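Local structure of GTP pyrophosphokinase YjbM (Bacillus subtilis PY79, 5F2V) at residues Asp33-Ile38 and Cys78-Asp83; Ala72-Met77 and Val134-Gln139; Arg115-Val120 and Ile138-Leu143. The protein makes the stringent-response alarmone (p)ppGpp as a cooperative homotetramer, transferring pyrophosphate from ATP to GTP or GDP. All blocks are in the same frame, centred on the assembly; numbering follows the deposited sequence.

Interaction 1: Asp33-Ile38 and Cys78-Asp83; sequences DDHSPI and CQFVDD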
loop_
_atom_site.group_PDB
_atom_site.type_symbol
_atom_site.label_atom_id
_atom_site.label_comp_id
_atom_site.label_asym_id
_atom_site.label_seq_id
_atom_site.Cartn_x
_atom_site.Cartn_y
_atom_site.Cartn_z
ATOM N N ASP C 33 -23.392 -4.456 4.001
ATOM C CA ASP C 33 -23.252 -5.814 4.527
ATOM C C ASP C 33 -23.725 -6.839 3.488
ATOM O O ASP C 33 -23.674 -8.054 3.716
ATOM C CB ASP C 33 -24.010 -5.969 5.847
ATOM C CG ASP C 33 -23.115 -6.463 6.974
ATOM O OD1 ASP C 33 -21.874 -6.367 6.842
ATOM O OD2 ASP C 33 -23.653 -6.941 7.993
ATOM N N ASP C 34 -24.169 -6.325 2.340
ATOM C CA ASP C 34 -24.589 -7.128 1.205
ATOM C C ASP C 34 -23.358 -7.797 0.592
ATOM O O ASP C 34 -22.230 -7.330 0.796
ATOM C CB ASP C 34 -25.321 -6.251 0.179
ATOM C CG ASP C 34 -26.065 -7.062 -0.855
ATOM O OD1 ASP C 34 -26.253 -8.269 -0.623
ATOM O OD2 ASP C 34 -26.468 -6.498 -1.892
ATOM N N HIS C 35 -23.574 -8.893 -0.134
ATOM C CA HIS C 35 -22.484 -9.632 -0.761
ATOM C C HIS C 35 -21.792 -8.763 -1.812
ATOM O O HIS C 35 -22.433 -8.225 -2.720
ATOM C CB HIS C 35 -23.004 -10.941 -1.375
ATOM C CG HIS C 35 -22.161 -11.482 -2.493
ATOM N ND1 HIS C 35 -20.968 -12.142 -2.282
ATOM C CD2 HIS C 35 -22.351 -11.472 -3.838
ATOM C CE1 HIS C 35 -20.457 -12.508 -3.446
ATOM N NE2 HIS C 35 -21.272 -12.108 -4.406
ATOM N N SER C 36 -20.484 -8.599 -1.656
ATOM C CA SER C 36 -19.695 -7.891 -2.638
ATOM C C SER C 36 -19.556 -8.768 -3.855
ATOM O O SER C 36 -19.178 -9.914 -3.730
ATOM C CB SER C 36 -18.322 -7.543 -2.074
ATOM O OG SER C 36 -17.542 -6.841 -3.023
ATOM N N PRO C 37 -19.856 -8.242 -5.049
ATOM C CA PRO C 37 -19.628 -9.076 -6.245
ATOM C C PRO C 37 -18.142 -9.306 -6.518
ATOM O O PRO C 37 -17.781 -10.142 -7.341
ATOM C CB PRO C 37 -20.260 -8.257 -7.373
ATOM C CG PRO C 37 -20.265 -6.840 -6.863
ATOM C CD PRO C 37 -20.419 -6.918 -5.377
ATOM N N ILE C 38 -17.292 -8.552 -5.830
ATOM C CA ILE C 38 -15.859 -8.573 -6.080
ATOM C C ILE C 38 -15.103 -9.107 -4.879
ATOM O O ILE C 38 -15.220 -8.582 -3.776
ATOM C CB ILE C 38 -15.322 -7.165 -6.416
ATOM C CG1 ILE C 38 -15.996 -6.607 -7.668
ATOM C CG2 ILE C 38 -13.820 -7.199 -6.600
ATOM C CD1 ILE C 38 -15.047 -5.814 -8.527
ATOM N N CYS C 78 -14.292 -13.102 -8.431
ATOM C CA CYS C 78 -15.558 -13.218 -7.703
ATOM C C CYS C 78 -15.806 -14.616 -7.198
ATOM O O CYS C 78 -15.272 -15.583 -7.736
ATOM C CB CYS C 78 -16.754 -12.815 -8.562
ATOM S SG CYS C 78 -16.400 -11.995 -10.130
ATOM N N GLN C 79 -16.635 -14.718 -6.163
ATOM C CA GLN C 79 -17.014 -16.013 -5.608
ATOM C C GLN C 79 -17.869 -16.777 -6.601
ATOM O O GLN C 79 -17.617 -17.949 -6.872
ATOM C CB GLN C 79 -17.761 -15.840 -4.286
ATOM C CG GLN C 79 -16.853 -15.556 -3.096
ATOM C CD GLN C 79 -17.608 -15.021 -1.890
ATOM O OE1 GLN C 79 -18.768 -14.623 -1.996
ATOM N NE2 GLN C 79 -16.945 -14.993 -0.737
ATOM N N PHE C 80 -18.849 -16.086 -7.175
ATOM C CA PHE C 80 -19.909 -16.723 -7.944
ATOM C C PHE C 80 -19.955 -16.342 -9.429
ATOM O O PHE C 80 -19.851 -15.179 -9.791
ATOM C CB PHE C 80 -21.254 -16.405 -7.292
ATOM C CG PHE C 80 -21.315 -16.760 -5.833
ATOM C CD1 PHE C 80 -21.360 -18.081 -5.429
ATOM C CD2 PHE C 80 -21.336 -15.776 -4.866
ATOM C CE1 PHE C 80 -21.413 -18.412 -4.086
ATOM C CE2 PHE C 80 -21.392 -16.098 -3.533
ATOM C CZ PHE C 80 -21.430 -17.423 -3.137
ATOM N N VAL C 81 -20.111 -17.348 -10.278
ATOM C CA VAL C 81 -20.399 -17.164 -11.695
ATOM C C VAL C 81 -21.320 -15.976 -11.940
ATOM O O VAL C 81 -21.081 -15.169 -12.830
ATOM C CB VAL C 81 -21.074 -18.439 -12.305
ATOM C CG1 VAL C 81 -21.671 -18.141 -13.665
ATOM C CG2 VAL C 81 -20.089 -19.559 -12.406
ATOM N N ASP C 82 -22.377 -15.880 -11.144
ATOM C CA ASP C 82 -23.434 -14.923 -11.420
ATOM C C ASP C 82 -22.973 -13.531 -11.059
ATOM O O ASP C 82 -23.579 -12.535 -11.449
ATOM C CB ASP C 82 -24.711 -15.292 -10.666
ATOM C CG ASP C 82 -25.609 -16.239 -11.473
ATOM O OD1 ASP C 82 -25.280 -17.454 -11.618
ATOM O OD2 ASP C 82 -26.646 -15.752 -11.977
ATOM N N ASP C 83 -21.873 -13.473 -10.325
ATOM C CA ASP C 83 -21.291 -12.209 -9.975
ATOM C C ASP C 83 -20.723 -11.530 -11.226
ATOM O O ASP C 83 -20.776 -10.297 -11.353
ATOM C CB ASP C 83 -20.221 -12.404 -8.907
ATOM C CG ASP C 83 -20.808 -12.583 -7.515
ATOM O OD1 ASP C 83 -21.914 -12.057 -7.262
ATOM O OD2 ASP C 83 -20.154 -13.234 -6.670
#

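Interaction 2: Ala72-Met77 and Val134-Gln139; sequences AGLRIM and VLVEIQ. With MG (magnesium ion), chain R; APC (diphosphomethylphosphonic acid adenosyl ester), chain Q.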
loop_
_atom_site.group_PDB
_atom_site.type_symbol
_atom_site.label_atom_id
_atom_site.label_comp_id
_atom_site.label_asym_id
_atom_site.label_seq_id
_atom_site.Cartn_x
_atom_site.Cartn_y
_atom_site.Cartn_z
ATOM N N ALA C 72 -1.749 -3.457 -20.554
ATOM C CA ALA C 72 -2.192 -3.110 -19.233
ATOM C C ALA C 72 -3.300 -4.062 -18.895
ATOM O O ALA C 72 -4.287 -4.139 -19.620
ATOM C CB ALA C 72 -2.687 -1.654 -19.186
ATOM N N GLY C 73 -3.163 -4.790 -17.802
ATOM C CA GLY C 73 -4.204 -5.728 -17.472
ATOM C C GLY C 73 -4.664 -5.597 -16.048
ATOM O O GLY C 73 -3.861 -5.336 -15.154
ATOM N N LEU C 74 -5.963 -5.769 -15.843
ATOM C CA LEU C 74 -6.501 -5.978 -14.515
ATOM C C LEU C 74 -7.314 -7.274 -14.467
ATOM O O LEU C 74 -7.843 -7.736 -15.473
ATOM C CB LEU C 74 -7.357 -4.794 -14.078
ATOM C CG LEU C 74 -6.628 -3.590 -13.481
ATOM C CD1 LEU C 74 -6.188 -2.653 -14.585
ATOM C CD2 LEU C 74 -7.530 -2.882 -12.486
ATOM N N ARG C 75 -7.400 -7.862 -13.285
ATOM C CA ARG C 75 -8.139 -9.096 -13.110
ATOM C C ARG C 75 -9.033 -8.982 -11.888
ATOM O O ARG C 75 -8.558 -8.782 -10.775
ATOM C CB ARG C 75 -7.189 -10.279 -12.975
ATOM C CG ARG C 75 -7.899 -11.625 -12.884
ATOM C CD ARG C 75 -6.921 -12.794 -12.927
ATOM N NE ARG C 75 -6.200 -12.854 -14.195
ATOM C CZ ARG C 75 -4.948 -13.265 -14.292
ATOM N NH1 ARG C 75 -4.312 -13.640 -13.195
ATOM N NH2 ARG C 75 -4.332 -13.296 -15.466
ATOM N N ILE C 76 -10.334 -9.083 -12.119
ATOM C CA ILE C 76 -11.335 -8.980 -11.072
ATOM C C ILE C 76 -11.809 -10.393 -10.728
ATOM O O ILE C 76 -12.182 -11.159 -11.622
ATOM C CB ILE C 76 -12.514 -8.085 -11.530
ATOM C CG1 ILE C 76 -12.031 -6.646 -11.760
ATOM C CG2 ILE C 76 -13.648 -8.125 -10.530
ATOM C CD1 ILE C 76 -13.122 -5.666 -12.205
ATOM N N MET C 77 -11.769 -10.749 -9.447
ATOM C CA MET C 77 -12.136 -12.101 -9.009
ATOM C C MET C 77 -13.425 -12.115 -8.176
ATOM O O MET C 77 -13.635 -11.231 -7.327
ATOM C CB MET C 77 -10.996 -12.724 -8.208
ATOM C CG MET C 77 -10.354 -13.939 -8.853
ATOM S SD MET C 77 -9.020 -13.552 -9.999
ATOM C CE MET C 77 -7.856 -12.740 -8.920
ATOM N N VAL C 134 -5.437 4.853 -23.447
ATOM C CA VAL C 134 -4.723 3.568 -23.443
ATOM C C VAL C 134 -5.684 2.393 -23.318
ATOM O O VAL C 134 -6.691 2.460 -22.603
ATOM C CB VAL C 134 -3.661 3.504 -22.311
ATOM C CG1 VAL C 134 -2.724 4.713 -22.393
ATOM C CG2 VAL C 134 -4.314 3.425 -20.951
ATOM N N LEU C 135 -5.398 1.331 -24.049
ATOM C CA LEU C 135 -6.204 0.126 -23.913
ATOM C C LEU C 135 -5.885 -0.532 -22.583
ATOM O O LEU C 135 -4.718 -0.602 -22.166
ATOM C CB LEU C 135 -5.960 -0.840 -25.074
ATOM C CG LEU C 135 -6.476 -0.239 -26.375
ATOM C CD1 LEU C 135 -5.948 -1.002 -27.560
ATOM C CD2 LEU C 135 -8.005 -0.165 -26.363
ATOM N N VAL C 136 -6.936 -0.976 -21.903
ATOM C CA VAL C 136 -6.782 -1.764 -20.696
ATOM C C VAL C 136 -7.691 -2.967 -20.763
ATOM O O VAL C 136 -8.903 -2.809 -20.926
ATOM C CB VAL C 136 -7.112 -0.971 -19.436
ATOM C CG1 VAL C 136 -7.032 -1.891 -18.218
ATOM C CG2 VAL C 136 -6.175 0.233 -19.291
ATOM N N GLU C 137 -7.118 -4.163 -20.637
ATOM C CA GLU C 137 -7.923 -5.378 -20.587
ATOM C C GLU C 137 -8.317 -5.711 -19.155
ATOM O O GLU C 137 -7.470 -5.803 -18.275
ATOM C CB GLU C 137 -7.175 -6.560 -21.207
ATOM C CG GLU C 137 -8.003 -7.835 -21.277
ATOM C CD GLU C 137 -7.145 -9.078 -21.330
ATOM O OE1 GLU C 137 -6.654 -9.481 -20.257
ATOM O OE2 GLU C 137 -6.959 -9.659 -22.429
ATOM N N ILE C 138 -9.610 -5.902 -18.929
ATOM C CA ILE C 138 -10.119 -6.274 -17.612
ATOM C C ILE C 138 -10.702 -7.681 -17.615
ATOM O O ILE C 138 -11.825 -7.903 -18.080
ATOM C CB ILE C 138 -11.202 -5.312 -17.126
ATOM C CG1 ILE C 138 -10.613 -3.921 -16.932
ATOM C CG2 ILE C 138 -11.804 -5.794 -15.813
ATOM C CD1 ILE C 138 -11.634 -2.926 -16.515
ATOM N N GLN C 139 -9.945 -8.627 -17.076
ATOM C CA GLN C 139 -10.438 -9.981 -16.927
ATOM C C GLN C 139 -11.461 -10.099 -15.794
ATOM O O GLN C 139 -11.439 -9.331 -14.852
ATOM C CB GLN C 139 -9.267 -10.932 -16.696
ATOM C CG GLN C 139 -8.433 -11.166 -17.943
ATOM C CD GLN C 139 -7.137 -11.875 -17.641
ATOM O OE1 GLN C 139 -6.867 -12.271 -16.501
ATOM N NE2 GLN C 139 -6.318 -12.042 -18.661
HETATM MG MG MG R . -4.589 -10.526 -22.292
HETATM P PG APC Q . -1.373 -13.680 -24.048
HETATM O O1G APC Q . -1.877 -12.809 -25.129
HETATM O O2G APC Q . -1.059 -14.981 -24.689
HETATM O O3G APC Q . -0.113 -12.979 -23.709
HETATM P PB APC Q . -2.907 -12.411 -22.168
HETATM O O1B APC Q . -4.361 -12.568 -21.730
HETATM O O2B APC Q . -2.848 -11.331 -23.235
HETATM O O3B APC Q . -2.392 -13.793 -22.838
HETATM P PA APC Q . -0.587 -13.232 -20.369
HETATM O O1A APC Q . -1.319 -14.186 -19.445
HETATM O O2A APC Q . -0.462 -14.163 -21.513
HETATM C C3A APC Q . -1.933 -12.036 -20.682
HETATM O "O5'" APC Q . 0.871 -12.503 -19.865
HETATM C "C5'" APC Q . 1.796 -12.939 -18.840
HETATM C "C4'" APC Q . 1.495 -12.833 -17.310
HETATM O "O4'" APC Q . 0.575 -11.766 -16.867
HETATM C "C3'" APC Q . 0.862 -13.986 -16.565
HETATM O "O3'" APC Q . 1.442 -14.165 -15.238
HETATM C "C2'" APC Q . -0.546 -13.696 -16.245
HETATM O "O2'" APC Q . -1.015 -14.430 -15.080
HETATM C "C1'" APC Q . -0.509 -12.255 -15.974
HETATM N N9 APC Q . -1.678 -11.566 -16.375
HETATM C C8 APC Q . -1.936 -11.555 -17.643
HETATM N N7 APC Q . -3.062 -10.820 -17.942
HETATM C C5 APC Q . -3.481 -10.322 -16.636
HETATM C C6 APC Q . -4.535 -9.497 -16.185
HETATM N N6 APC Q . -5.519 -8.968 -17.072
HETATM N N1 APC Q . -4.594 -9.242 -14.875
HETATM C C2 APC Q . -3.696 -9.750 -14.018
HETATM N N3 APC Q . -2.657 -10.535 -14.362
HETATM C C4 APC Q . -2.524 -10.841 -15.658
HETATM O O HOH W 1 -4.408 -10.479 -20.065
HETATM O O HOH W 2 -5.187 -10.719 -24.534
#

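Interaction 3: Arg115-Val120 and Ile138-Leu143; sequences RSYHLV and IQIRTL. With APC (diphosphomethylphosphonic acid adenosyl ester), chain Q.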
loop_
_atom_site.group_PDB
_atom_site.type_symbol
_atom_site.label_atom_id
_atom_site.label_comp_id
_atom_site.label_asym_id
_atom_site.label_seq_id
_atom_site.Cartn_x
_atom_site.Cartn_y
_atom_site.Cartn_z
ATOM N N ARG C 115 -16.451 -19.375 -17.004
ATOM C CA ARG C 115 -16.038 -18.946 -15.676
ATOM C C ARG C 115 -14.928 -17.896 -15.801
ATOM O O ARG C 115 -14.568 -17.240 -14.825
ATOM C CB ARG C 115 -15.588 -20.142 -14.842
ATOM C CG ARG C 115 -16.663 -21.238 -14.734
ATOM C CD ARG C 115 -16.178 -22.483 -13.976
ATOM N NE ARG C 115 -15.001 -23.105 -14.582
ATOM C CZ ARG C 115 -13.971 -23.536 -13.868
ATOM N NH1 ARG C 115 -14.010 -23.398 -12.551
ATOM N NH2 ARG C 115 -12.915 -24.105 -14.450
ATOM N N SER C 116 -14.419 -17.738 -17.025
ATOM C CA SER C 116 -13.426 -16.723 -17.367
ATOM C C SER C 116 -13.966 -15.866 -18.500
ATOM O O SER C 116 -14.413 -16.385 -19.506
ATOM C CB SER C 116 -12.099 -17.384 -17.760
ATOM O OG SER C 116 -11.414 -16.644 -18.750
ATOM N N TYR C 117 -13.937 -14.553 -18.310
ATOM C CA TYR C 117 -14.499 -13.574 -19.243
ATOM C C TYR C 117 -13.628 -12.339 -19.207
ATOM O O TYR C 117 -12.781 -12.202 -18.338
ATOM C CB TYR C 117 -15.936 -13.217 -18.858
ATOM C CG TYR C 117 -16.709 -12.308 -19.804
ATOM C CD1 TYR C 117 -17.279 -12.809 -20.961
ATOM C CD2 TYR C 117 -16.914 -10.964 -19.513
ATOM C CE1 TYR C 117 -18.011 -11.998 -21.819
ATOM C CE2 TYR C 117 -17.652 -10.141 -20.372
ATOM C CZ TYR C 117 -18.198 -10.675 -21.518
ATOM O OH TYR C 117 -18.932 -9.908 -22.389
ATOM N N HIS C 118 -13.834 -11.423 -20.135
ATOM C CA HIS C 118 -12.998 -10.253 -20.170
ATOM C C HIS C 118 -13.616 -9.213 -21.099
ATOM O O HIS C 118 -14.449 -9.545 -21.938
ATOM C CB HIS C 118 -11.578 -10.646 -20.603
ATOM C CG HIS C 118 -11.407 -10.771 -22.085
ATOM N ND1 HIS C 118 -10.920 -9.747 -22.868
ATOM C CD2 HIS C 118 -11.670 -11.794 -22.930
ATOM C CE1 HIS C 118 -10.883 -10.133 -24.130
ATOM N NE2 HIS C 118 -11.334 -11.371 -24.198
ATOM N N LEU C 119 -13.247 -7.953 -20.918
ATOM C CA LEU C 119 -13.640 -6.915 -21.862
ATOM C C LEU C 119 -12.588 -5.808 -21.888
ATOM O O LEU C 119 -11.921 -5.553 -20.891
ATOM C CB LEU C 119 -15.030 -6.351 -21.535
ATOM C CG LEU C 119 -15.439 -6.108 -20.092
ATOM C CD1 LEU C 119 -14.409 -5.228 -19.455
ATOM C CD2 LEU C 119 -16.805 -5.446 -20.019
ATOM N N VAL C 120 -12.415 -5.169 -23.040
ATOM C CA VAL C 120 -11.379 -4.160 -23.172
ATOM C C VAL C 120 -11.971 -2.769 -23.017
ATOM O O VAL C 120 -13.060 -2.494 -23.508
ATOM C CB VAL C 120 -10.679 -4.269 -24.512
ATOM C CG1 VAL C 120 -9.539 -3.297 -24.567
ATOM C CG2 VAL C 120 -10.179 -5.679 -24.707
ATOM N N ILE C 138 -9.610 -5.902 -18.929
ATOM C CA ILE C 138 -10.119 -6.274 -17.612
ATOM C C ILE C 138 -10.702 -7.681 -17.615
ATOM O O ILE C 138 -11.825 -7.903 -18.080
ATOM C CB ILE C 138 -11.202 -5.312 -17.126
ATOM C CG1 ILE C 138 -10.613 -3.921 -16.932
ATOM C CG2 ILE C 138 -11.804 -5.794 -15.813
ATOM C CD1 ILE C 138 -11.634 -2.926 -16.515
ATOM N N GLN C 139 -9.945 -8.627 -17.076
ATOM C CA GLN C 139 -10.438 -9.981 -16.927
ATOM C C GLN C 139 -11.461 -10.099 -15.794
ATOM O O GLN C 139 -11.439 -9.331 -14.852
ATOM C CB GLN C 139 -9.267 -10.932 -16.696
ATOM C CG GLN C 139 -8.433 -11.166 -17.943
ATOM C CD GLN C 139 -7.137 -11.875 -17.641
ATOM O OE1 GLN C 139 -6.867 -12.271 -16.501
ATOM N NE2 GLN C 139 -6.318 -12.042 -18.661
ATOM N N ILE C 140 -12.371 -11.055 -15.909
ATOM C CA ILE C 140 -13.291 -11.389 -14.832
ATOM C C ILE C 140 -13.421 -12.922 -14.696
ATOM O O ILE C 140 -13.891 -13.607 -15.605
ATOM C CB ILE C 140 -14.660 -10.754 -15.064
ATOM C CG1 ILE C 140 -14.491 -9.340 -15.602
ATOM C CG2 ILE C 140 -15.476 -10.737 -13.782
ATOM C CD1 ILE C 140 -15.809 -8.656 -15.835
ATOM N N ARG C 141 -12.977 -13.442 -13.551
ATOM C CA ARG C 141 -12.856 -14.874 -13.300
ATOM C C ARG C 141 -13.492 -15.231 -11.967
ATOM O O ARG C 141 -13.615 -14.381 -11.082
ATOM C CB ARG C 141 -11.394 -15.281 -13.268
ATOM C CG ARG C 141 -10.623 -14.924 -14.497
ATOM C CD ARG C 141 -9.158 -15.089 -14.228
ATOM N NE ARG C 141 -8.410 -15.211 -15.465
ATOM C CZ ARG C 141 -7.226 -15.814 -15.552
ATOM N NH1 ARG C 141 -6.648 -16.346 -14.469
ATOM N NH2 ARG C 141 -6.611 -15.892 -16.727
ATOM N N THR C 142 -13.894 -16.480 -11.802
ATOM C CA THR C 142 -14.210 -16.952 -10.464
ATOM C C THR C 142 -12.901 -17.259 -9.732
ATOM O O THR C 142 -11.902 -17.633 -10.356
ATOM C CB THR C 142 -15.092 -18.202 -10.494
ATOM O OG1 THR C 142 -14.471 -19.198 -11.322
ATOM C CG2 THR C 142 -16.465 -17.878 -11.051
ATOM N N LEU C 143 -12.900 -17.087 -8.418
ATOM C CA LEU C 143 -11.809 -17.588 -7.590
ATOM C C LEU C 143 -11.381 -18.999 -7.975
ATOM O O LEU C 143 -10.185 -19.277 -8.075
ATOM C CB LEU C 143 -12.205 -17.591 -6.124
ATOM C CG LEU C 143 -12.345 -16.271 -5.398
ATOM C CD1 LEU C 143 -12.994 -16.557 -4.052
ATOM C CD2 LEU C 143 -10.968 -15.708 -5.221
HETATM P PG APC Q . -1.373 -13.680 -24.048
HETATM O O1G APC Q . -1.877 -12.809 -25.129
HETATM O O2G APC Q . -1.059 -14.981 -24.689
HETATM O O3G APC Q . -0.113 -12.979 -23.709
HETATM P PB APC Q . -2.907 -12.411 -22.168
HETATM O O1B APC Q . -4.361 -12.568 -21.730
HETATM O O2B APC Q . -2.848 -11.331 -23.235
HETATM O O3B APC Q . -2.392 -13.793 -22.838
HETATM P PA APC Q . -0.587 -13.232 -20.369
HETATM O O1A APC Q . -1.319 -14.186 -19.445
HETATM O O2A APC Q . -0.462 -14.163 -21.513
HETATM C C3A APC Q . -1.933 -12.036 -20.682
HETATM O "O5'" APC Q . 0.871 -12.503 -19.865
HETATM C "C5'" APC Q . 1.796 -12.939 -18.840
HETATM C "C4'" APC Q . 1.495 -12.833 -17.310
HETATM O "O4'" APC Q . 0.575 -11.766 -16.867
HETATM C "C3'" APC Q . 0.862 -13.986 -16.565
HETATM O "O3'" APC Q . 1.442 -14.165 -15.238
HETATM C "C2'" APC Q . -0.546 -13.696 -16.245
HETATM O "O2'" APC Q . -1.015 -14.430 -15.080
HETATM C "C1'" APC Q . -0.509 -12.255 -15.974
HETATM N N9 APC Q . -1.678 -11.566 -16.375
HETATM C C8 APC Q . -1.936 -11.555 -17.643
HETATM N N7 APC Q . -3.062 -10.820 -17.942
HETATM C C5 APC Q . -3.481 -10.322 -16.636
HETATM C C6 APC Q . -4.535 -9.497 -16.185
HETATM N N6 APC Q . -5.519 -8.968 -17.072
HETATM N N1 APC Q . -4.594 -9.242 -14.875
HETATM C C2 APC Q . -3.696 -9.750 -14.018
HETATM N N3 APC Q . -2.657 -10.535 -14.362
HETATM C C4 APC Q . -2.524 -10.841 -15.658
#

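Interaction 1: Asp33-Ile38 and Cys78-Asp83
His-35 meets Asp-83 in a His-carboxylate hydrogen bond. It ties the loop between helix 3-29 and strand 40-45 to the start of helix 81-93. NE2 of His-35 donates to OD2 of Asp-83 over 2.8 Å, and more weakly to OD1. OD2 is approached on its syn side, 23° out of the carboxylate plane, while the carboxylate sits at the edge of the imidazole. The His-35 CG is anti to its own N (chi1 156°), which carries the ring across to Asp-83.

OD2 has a second donor. Phe-80 N reaches Asp-83 OD2 at 3.2 Å. OD2 is thus gripped by His-35 NE2 and Phe-80 N from opposite faces of the carboxylate. A backbone bond from Asp-83 N to Phe-80 O, at 2.7 Å, fixes the turn that carries the acid.

The rings of His-35 and Phe-80 form an offset edge-to-face pair, with centroids 5.3 Å apart and planes at 62°. The edge of Phe-80 is turned to the imidazole. Gln-79 OE1 lies at the imidazole edge, beside CE1 and near the plane of the ring. Outside the segments, Arg-189 of helix 165-192 touches both His-35 and Phe-80, and Ile-151 of a neighbouring subunit packs on Phe-80. The contact thus lies beside the subunit interface.

The remaining contacts are van der Waals. Pro-37 rests against Ile-86, Val-87 and Met-90 of helix 81-93. Its CB is 4.1 Å from Asp-83 OD1, and its carbonyl O lies 3.7 Å from Asp-83 CB.

Interaction 2: Ala72-Met77 and Val134-Gln139
Arg-75 and Gln-139 lie side by side and point the same way from two parallel strands. Guanidinium and amide are nearly coplanar, 8° apart, and Gln-139 OE1 sits at the guanidinium edge. It accepts from Arg-75 NE, in a bond modelled too short for its length to be trusted, and weakly from NH2 at 2.9 Å. A bend at chi3 (-63°) turns the guanidinium so that N3 of the ATP analogue's adenine lies over one face, toward the rim, 3.6 Å from Arg-75 CZ. With an alanine in place of Arg-75, Gln-139 OE1 is likely to lose this donor and the purine its flat neighbour.

Glu-137 points to the same side. A CB on Gly-73 would too, and would run into adenine N6. Glu-137 OE2 binds the magnesium ion at 2.5 Å, alongside O1B and O2B of the analogue. Glu-137 is inferred to be the proton acceptor.

On the opposite side, Leu-74 CD1 meets Val-136 CG1 and Ile-76 CD1 meets Ile-138 CG2, each at 3.8 Å. Leu-74, Ile-76 and Val-136 pack against helix 3-29.

Leu-74 O takes Gln-139 N at 2.8 Å. It also accepts from adenine N6. A strand carbonyl thus reads the amino group, which probably helps to select adenine over guanine, whose position 6 is an acceptor.

Interaction 3: Arg115-Val120 and Ile138-Leu143
Ile-140 N donates to Tyr-117 O over 2.7 Å, and Tyr-117 N returns a bond to Ile-140 O at 2.9 Å. This hydrogen-bonded pair belongs to the antiparallel beta hairpin of strands 116-127 and 130-142. Leu-119 and Ile-138 form the next such pair. At the other end, Thr-142 N bonds to Arg-115 O at 3.2 Å.

Tyr-117, Leu-119, Ile-138 and Ile-140 point to one face, against helix 81-93. Leu-119 and Ile-138 lie alongside each other, CD1 of the leucine 4.0 Å from CB of the isoleucine. The Leu-119 CG stands between its backbone N and carbonyl carbon (chi1 40°), which brings CD1 over the neighbouring strand.

Ser-116, His-118, Gln-139 and Arg-141 face the nucleotide side. CB of His-118 touches CG of Gln-139 at 4.2 Å. The imidazole meets the rings of Tyr-105 and His-109. The Gln-139 amide packs on the purine face at the amino group, with CD 3.4 Å from N6.

At the end of the ladder, Arg-115 CB touches Thr-142 OG1 at 3.8 Å. Thr-142 is the N-cap of helix 143-158, its OG1 taking Met-145 N and also bonding to Asp-182, which probably offsets the charge of Arg-115 through a salt bridge, while Arg-141 NH1 bonds to Asn-146 OD1.

The hairpin thus places Gln-139, at the adenine of the ATP analogue, next to His-118, a product-binding residue.

Interactions 2 and 3 share Ile-138 and Gln-139, because strand 130-142 runs between strands 72-78 and 116-127 in the mixed sheet. Their centres are about 9 Å apart, and both touch the ATP analogue. The parallel ladder of strands 72-78 and 130-142 runs on into interaction 3, Arg-141 N being 3.1 Å from Ile-76 O, a probable hydrogen bond. Interaction 1 lies at the far end of strand 72-78. There Cys-78 N is 3.0 Å from Arg-141 O, and Cys-78 O is 2.9 Å from Leu-143 N, probable hydrogen bonds that join it to interaction 3. Ile-38 also packs on Ile-76 of interaction 2. The Cys-78 side chain is about 13 Å from the analogue, whereas Gln-79 adjoins Glu-39, which binds the allosteric alarmone.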